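Local coordinates for TetR family transcriptional regulator (Clostridium perfringens, PDB 6AZH), which probably binds DNA as a TetR-family transcriptional regulator, putatively of fatty acid metabolism, perhaps in response to a small-molecule ligand, at residues Ala14-Phe19 and Asn97-Lys102; Asp71-Glu76 and Glu130-Glu135. All blocks are in the same frame, centred on the assembly; numbering follows the deposited sequence.

How the contacts relate
Contact 1 joins helix 6-26 to helix 98-106, and contact 2 joins the end of helix 50-74 to helix 113-138; their centres lie about 29 Å apart, on opposite sides of the chain's centre, and their nearest atoms about 14 Å apart. The segments alternate along the chain, in the order 14-19, 71-76, 97-102, 130-135, and helices 98-106 and 113-138 follow each other. Helix 50-74 runs between the two regions: V57 in its first third touches I16 of contact 1, while I72 and E73 near its end belong to contact 2. Contact 1 bridges the DNA-binding and C-terminal domains, a junction thought to relay ligand binding in TetR-family regulators; contact 2 joins helices of the C-terminal domain.

Contact 1: residues Ala14-Phe19 and Asn97-Lys102; sequences AAINVF and NRAFFK
I16 turns its CG2 methyl anti to the backbone N and lays CG1 beside that N (chi1 -77°), which sends the two branches to different targets on the segment 97-102. CG2 drops onto the backbone at the start of helix 98-106, 3.6 Å from A99 CB and 3.5 Å from F100 N. The other branch, extended at chi2 (161°), carries I16 CD1 to 4.2 Å from F100 CD1, meeting the ring obliquely. The next residue, N17, has its CB directed away from the partner helix, yet the end of the side chain comes back, bringing OD1 3.7 Å from A99 CB. This is a van der Waals approach, and no hydrogen bond links the two segments. The A99 methyl is touched by both I16 CG2 and N17 OD1, which come at it from neighbouring directions, and its small size allows the backbones to come close: I16 CA and F100 CA are 5.6 Å apart. The helix segments pass with axes 8.4 Å apart at 57°. In the TetR fold this is an interface between the first helix of the N-terminal helix-turn-helix domain and the ligand-binding domain that follows it. The opposite flank of helix 6-26 is tied into the DNA-binding domain, where A14 and V18 rest on helix 29-36. F19 meets F54 of helix 50-74 edge-to-face, and I16 also touches V57 of that helix. On the far side of helix 98-106, F101 packs on F155, L158 and S162 of helix 147-165, while R98 NH1 makes a salt bridge with E165 OE2.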
loop_
_atom_site.group_PDB
_atom_site.type_symbol
_atom_site.label_atom_id
_atom_site.label_comp_id
_atom_site.label_asym_id
_atom_site.label_seq_id
_atom_site.Cartn_x
_atom_site.Cartn_y
_atom_site.Cartn_z
ATOM N N ALA A 14 -6.845 7.587 20.742
ATOM C CA ALA A 14 -6.077 6.466 21.264
ATOM C C ALA A 14 -6.190 5.246 20.364
ATOM O O ALA A 14 -5.204 4.521 20.169
ATOM C CB ALA A 14 -6.529 6.115 22.693
ATOM N N ALA A 15 -7.384 4.976 19.840
ATOM C CA ALA A 15 -7.567 3.783 19.024
ATOM C C ALA A 15 -6.705 3.854 17.770
ATOM O O ALA A 15 -6.132 2.846 17.344
ATOM C CB ALA A 15 -9.035 3.612 18.641
ATOM N N ILE A 16 -6.600 5.036 17.168
ATOM C CA ILE A 16 -5.734 5.170 15.995
ATOM C C ILE A 16 -4.327 4.686 16.318
ATOM O O ILE A 16 -3.737 3.898 15.571
ATOM C CB ILE A 16 -5.715 6.620 15.486
ATOM C CG1 ILE A 16 -6.992 6.924 14.712
ATOM C CG2 ILE A 16 -4.517 6.827 14.585
ATOM C CD1 ILE A 16 -7.269 8.404 14.572
ATOM N N ASN A 17 -3.769 5.150 17.444
ATOM C CA ASN A 17 -2.392 4.794 17.777
ATOM C C ASN A 17 -2.258 3.315 18.130
ATOM O O ASN A 17 -1.290 2.664 17.722
ATOM C CB ASN A 17 -1.878 5.675 18.909
ATOM C CG ASN A 17 -1.580 7.068 18.451
ATOM O OD1 ASN A 17 -1.166 7.281 17.307
ATOM N ND2 ASN A 17 -1.800 8.038 19.328
ATOM N N VAL A 18 -3.221 2.758 18.870
ATOM C CA VAL A 18 -3.160 1.335 19.202
ATOM C C VAL A 18 -3.235 0.492 17.935
ATOM O O VAL A 18 -2.387 -0.378 17.693
ATOM C CB VAL A 18 -4.279 0.961 20.190
ATOM C CG1 VAL A 18 -4.285 -0.535 20.414
ATOM C CG2 VAL A 18 -4.076 1.691 21.530
ATOM N N PHE A 19 -4.253 0.739 17.105
ATOM C CA PHE A 19 -4.386 0.008 15.846
ATOM C C PHE A 19 -3.149 0.192 14.960
ATOM O O PHE A 19 -2.695 -0.760 14.321
ATOM C CB PHE A 19 -5.646 0.462 15.102
ATOM C CG PHE A 19 -6.934 -0.062 15.679
ATOM C CD1 PHE A 19 -7.099 -1.420 15.928
ATOM C CD2 PHE A 19 -7.995 0.803 15.938
ATOM C CE1 PHE A 19 -8.297 -1.906 16.441
ATOM C CE2 PHE A 19 -9.200 0.332 16.450
ATOM C CZ PHE A 19 -9.353 -1.031 16.707
ATOM N N ASN A 97 -1.663 12.786 9.233
ATOM C CA ASN A 97 -2.477 11.714 9.796
ATOM C C ASN A 97 -1.816 10.372 9.508
ATOM O O ASN A 97 -2.443 9.434 9.016
ATOM C CB ASN A 97 -3.902 11.754 9.240
ATOM C CG ASN A 97 -4.634 13.053 9.579
ATOM O OD1 ASN A 97 -5.203 13.193 10.663
ATOM N ND2 ASN A 97 -4.601 14.021 8.650
ATOM N N ARG A 98 -0.524 10.273 9.803
ATOM C CA ARG A 98 0.223 9.095 9.374
ATOM C C ARG A 98 -0.233 7.847 10.109
ATOM O O ARG A 98 -0.354 6.776 9.499
ATOM C CB ARG A 98 1.713 9.321 9.569
ATOM C CG ARG A 98 2.360 10.013 8.367
ATOM C CD ARG A 98 3.755 10.497 8.719
ATOM N NE ARG A 98 3.699 11.724 9.505
ATOM C CZ ARG A 98 4.687 12.170 10.279
ATOM N NH1 ARG A 98 5.824 11.487 10.376
ATOM N NH2 ARG A 98 4.535 13.304 10.956
ATOM N N ALA A 99 -0.488 7.960 11.417
ATOM C CA ALA A 99 -0.947 6.797 12.172
ATOM C C ALA A 99 -2.262 6.267 11.610
ATOM O O ALA A 99 -2.417 5.055 11.390
ATOM C CB ALA A 99 -1.086 7.151 13.657
ATOM N N PHE A 100 -3.220 7.167 11.368
ATOM C CA PHE A 100 -4.505 6.767 10.803
ATOM C C PHE A 100 -4.325 6.031 9.481
ATOM O O PHE A 100 -4.962 4.995 9.244
ATOM C CB PHE A 100 -5.406 7.999 10.618
ATOM C CG PHE A 100 -6.695 7.702 9.905
ATOM C CD1 PHE A 100 -7.778 7.191 10.580
ATOM C CD2 PHE A 100 -6.831 7.951 8.554
ATOM C CE1 PHE A 100 -8.986 6.890 9.909
ATOM C CE2 PHE A 100 -8.013 7.675 7.895
ATOM C CZ PHE A 100 -9.092 7.143 8.565
ATOM N N PHE A 101 -3.468 6.550 8.602
ATOM C CA PHE A 101 -3.320 5.938 7.288
ATOM C C PHE A 101 -2.679 4.557 7.378
ATOM O O PHE A 101 -3.066 3.651 6.636
ATOM C CB PHE A 101 -2.517 6.851 6.365
ATOM C CG PHE A 101 -2.791 6.606 4.923
ATOM C CD1 PHE A 101 -3.914 7.153 4.326
ATOM C CD2 PHE A 101 -1.947 5.808 4.172
ATOM C CE1 PHE A 101 -4.178 6.929 2.996
ATOM C CE2 PHE A 101 -2.207 5.577 2.835
ATOM C CZ PHE A 101 -3.329 6.130 2.253
ATOM N N LYS A 102 -1.724 4.370 8.297
ATOM C CA LYS A 102 -1.147 3.045 8.533
ATOM C C LYS A 102 -2.196 2.061 9.036
ATOM O O LYS A 102 -2.208 0.887 8.633
ATOM C CB LYS A 102 -0.016 3.139 9.554
ATOM C CG LYS A 102 1.229 3.828 9.043
ATOM C CD LYS A 102 2.209 4.012 10.186
ATOM C CE LYS A 102 3.322 4.941 9.792
ATOM N NZ LYS A 102 4.000 5.436 11.014
#

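Contact 2: residues Asp71-Glu76 and Glu130-Glu135; sequences DIENLE and ERILKE
I132 and I72 form the buried, apolar half of a contact within the all-helical C-terminal domain of the TetR fold, where the last turn of helix 50-74 meets helix 113-138. The two isoleucines cross at about a right angle, with I72 CG2 4.0 Å from I132 CD1. E73 adds its aliphatic stem to this side: its CG lies 4.0 Å from I132 CG1, while L83 of helix 79-96 also touches I132. On the solvent side, where R131 is exposed, the contact turns from apolar to ionic. E73 runs extended beyond CG and delivers its carboxylate to R131, whose chain bends at chi3 (-72°) to turn the guanidinium back toward it. The pair forms a side-on, two-pronged salt bridge that fixes both flat groups, their planes only 24° apart. K82 of helix 79-96, outside the two segments, hydrogen-bonds the backbone O of E73 through NZ. On helix 113-138, next to R131, E130 OE2 makes a salt bridge with R168 NH2 of the second subunit. Each E73 oxygen uses its syn lone pair: R131 NE reaches OE1 at 2.8 Å with an N-H...O angle of 165°, and R131 NH2 reaches OE2 at 2.9 Å.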
loop_
_atom_site.group_PDB
_atom_site.type_symbol
_atom_site.label_atom_id
_atom_site.label_comp_id
_atom_site.label_asym_id
_atom_site.label_seq_id
_atom_site.Cartn_x
_atom_site.Cartn_y
_atom_site.Cartn_z
ATOM N N ASP A 71 -14.393 19.430 -1.880
ATOM C CA ASP A 71 -14.072 20.843 -2.093
ATOM C C ASP A 71 -13.302 21.045 -3.394
ATOM O O ASP A 71 -13.546 22.013 -4.124
ATOM C CB ASP A 71 -13.245 21.387 -0.930
ATOM C CG ASP A 71 -14.063 21.591 0.334
ATOM O OD1 ASP A 71 -15.309 21.602 0.252
ATOM O OD2 ASP A 71 -13.443 21.747 1.406
ATOM N N ILE A 72 -12.341 20.161 -3.679
ATOM C CA ILE A 72 -11.593 20.252 -4.935
ATOM C C ILE A 72 -12.517 20.036 -6.125
ATOM O O ILE A 72 -12.471 20.785 -7.118
ATOM C CB ILE A 72 -10.425 19.248 -4.929
ATOM C CG1 ILE A 72 -9.321 19.764 -4.000
ATOM C CG2 ILE A 72 -9.903 19.027 -6.363
ATOM C CD1 ILE A 72 -8.184 18.802 -3.827
ATOM N N GLU A 73 -13.376 19.017 -6.044
ATOM C CA GLU A 73 -14.355 18.764 -7.097
ATOM C C GLU A 73 -15.243 19.977 -7.352
ATOM O O GLU A 73 -15.650 20.216 -8.496
ATOM C CB GLU A 73 -15.234 17.571 -6.733
ATOM C CG GLU A 73 -14.547 16.219 -6.812
ATOM C CD GLU A 73 -15.544 15.084 -6.753
ATOM O OE1 GLU A 73 -16.239 14.866 -7.762
ATOM O OE2 GLU A 73 -15.636 14.411 -5.696
ATOM N N ASN A 74 -15.555 20.743 -6.303
ATOM C CA ASN A 74 -16.481 21.866 -6.410
ATOM C C ASN A 74 -15.846 23.112 -7.019
ATOM O O ASN A 74 -16.577 24.028 -7.414
ATOM C CB ASN A 74 -17.049 22.221 -5.032
ATOM C CG ASN A 74 -18.121 21.245 -4.559
ATOM O OD1 ASN A 74 -18.711 20.507 -5.347
ATOM N ND2 ASN A 74 -18.379 21.247 -3.258
ATOM N N LEU A 75 -14.517 23.183 -7.080
ATOM C CA LEU A 75 -13.844 24.337 -7.660
ATOM C C LEU A 75 -14.220 24.506 -9.126
ATOM O O LEU A 75 -14.597 23.553 -9.808
ATOM C CB LEU A 75 -12.328 24.187 -7.555
ATOM C CG LEU A 75 -11.704 23.939 -6.190
ATOM C CD1 LEU A 75 -10.276 23.470 -6.368
ATOM C CD2 LEU A 75 -11.773 25.213 -5.361
ATOM N N GLU A 76 -14.107 25.742 -9.616
ATOM C CA GLU A 76 -14.291 25.998 -11.042
ATOM C C GLU A 76 -13.024 25.758 -11.862
ATOM O O GLU A 76 -13.079 25.860 -13.095
ATOM C CB GLU A 76 -14.794 27.432 -11.246
ATOM C CG GLU A 76 -16.056 27.720 -10.447
ATOM C CD GLU A 76 -16.655 29.082 -10.741
ATOM O OE1 GLU A 76 -16.789 29.435 -11.934
ATOM O OE2 GLU A 76 -16.998 29.799 -9.774
ATOM N N GLU A 130 -11.877 9.429 -9.778
ATOM C CA GLU A 130 -12.349 9.043 -11.108
ATOM C C GLU A 130 -13.162 10.156 -11.746
ATOM O O GLU A 130 -13.036 10.411 -12.951
ATOM C CB GLU A 130 -13.181 7.766 -11.036
ATOM C CG GLU A 130 -12.369 6.583 -10.547
ATOM C CD GLU A 130 -13.173 5.311 -10.392
ATOM O OE1 GLU A 130 -14.345 5.283 -10.818
ATOM O OE2 GLU A 130 -12.620 4.341 -9.836
ATOM N N ARG A 131 -13.990 10.842 -10.955
ATOM C CA ARG A 131 -14.808 11.912 -11.520
ATOM C C ARG A 131 -13.947 13.042 -12.078
ATOM O O ARG A 131 -14.241 13.570 -13.152
ATOM C CB ARG A 131 -15.787 12.440 -10.473
ATOM C CG ARG A 131 -16.872 11.424 -10.098
ATOM C CD ARG A 131 -17.986 12.067 -9.314
ATOM N NE ARG A 131 -17.575 12.406 -7.957
ATOM C CZ ARG A 131 -17.634 11.562 -6.926
ATOM N NH1 ARG A 131 -18.087 10.327 -7.094
ATOM N NH2 ARG A 131 -17.240 11.953 -5.726
ATOM N N ILE A 132 -12.888 13.435 -11.365
ATOM C CA ILE A 132 -12.009 14.482 -11.883
ATOM C C ILE A 132 -11.318 14.010 -13.153
ATOM O O ILE A 132 -11.205 14.764 -14.134
ATOM C CB ILE A 132 -10.994 14.929 -10.814
ATOM C CG1 ILE A 132 -11.724 15.489 -9.587
ATOM C CG2 ILE A 132 -10.004 15.975 -11.381
ATOM C CD1 ILE A 132 -10.819 15.672 -8.393
ATOM N N LEU A 133 -10.861 12.748 -13.170
ATOM C CA LEU A 133 -10.183 12.229 -14.356
ATOM C C LEU A 133 -11.118 12.211 -15.555
ATOM O O LEU A 133 -10.712 12.562 -16.670
ATOM C CB LEU A 133 -9.628 10.827 -14.095
ATOM C CG LEU A 133 -8.491 10.761 -13.065
ATOM C CD1 LEU A 133 -8.171 9.299 -12.698
ATOM C CD2 LEU A 133 -7.240 11.483 -13.538
ATOM N N LYS A 134 -12.375 11.814 -15.350
ATOM C CA LYS A 134 -13.323 11.783 -16.464
ATOM C C LYS A 134 -13.487 13.168 -17.082
ATOM O O LYS A 134 -13.462 13.325 -18.311
ATOM C CB LYS A 134 -14.673 11.245 -16.000
ATOM C CG LYS A 134 -15.666 11.073 -17.132
ATOM C CD LYS A 134 -16.977 10.461 -16.628
ATOM C CE LYS A 134 -17.784 9.888 -17.794
ATOM N NZ LYS A 134 -19.031 9.215 -17.324
ATOM N N GLU A 135 -13.638 14.186 -16.239
ATOM C CA GLU A 135 -13.721 15.553 -16.746
ATOM C C GLU A 135 -12.439 15.953 -17.459
ATOM O O GLU A 135 -12.486 16.604 -18.513
ATOM C CB GLU A 135 -14.014 16.525 -15.606
ATOM C CG GLU A 135 -14.585 17.860 -16.094
ATOM C CD GLU A 135 -14.648 18.922 -15.010
ATOM O OE1 GLU A 135 -14.487 20.119 -15.343
ATOM O OE2 GLU A 135 -14.855 18.570 -13.830
#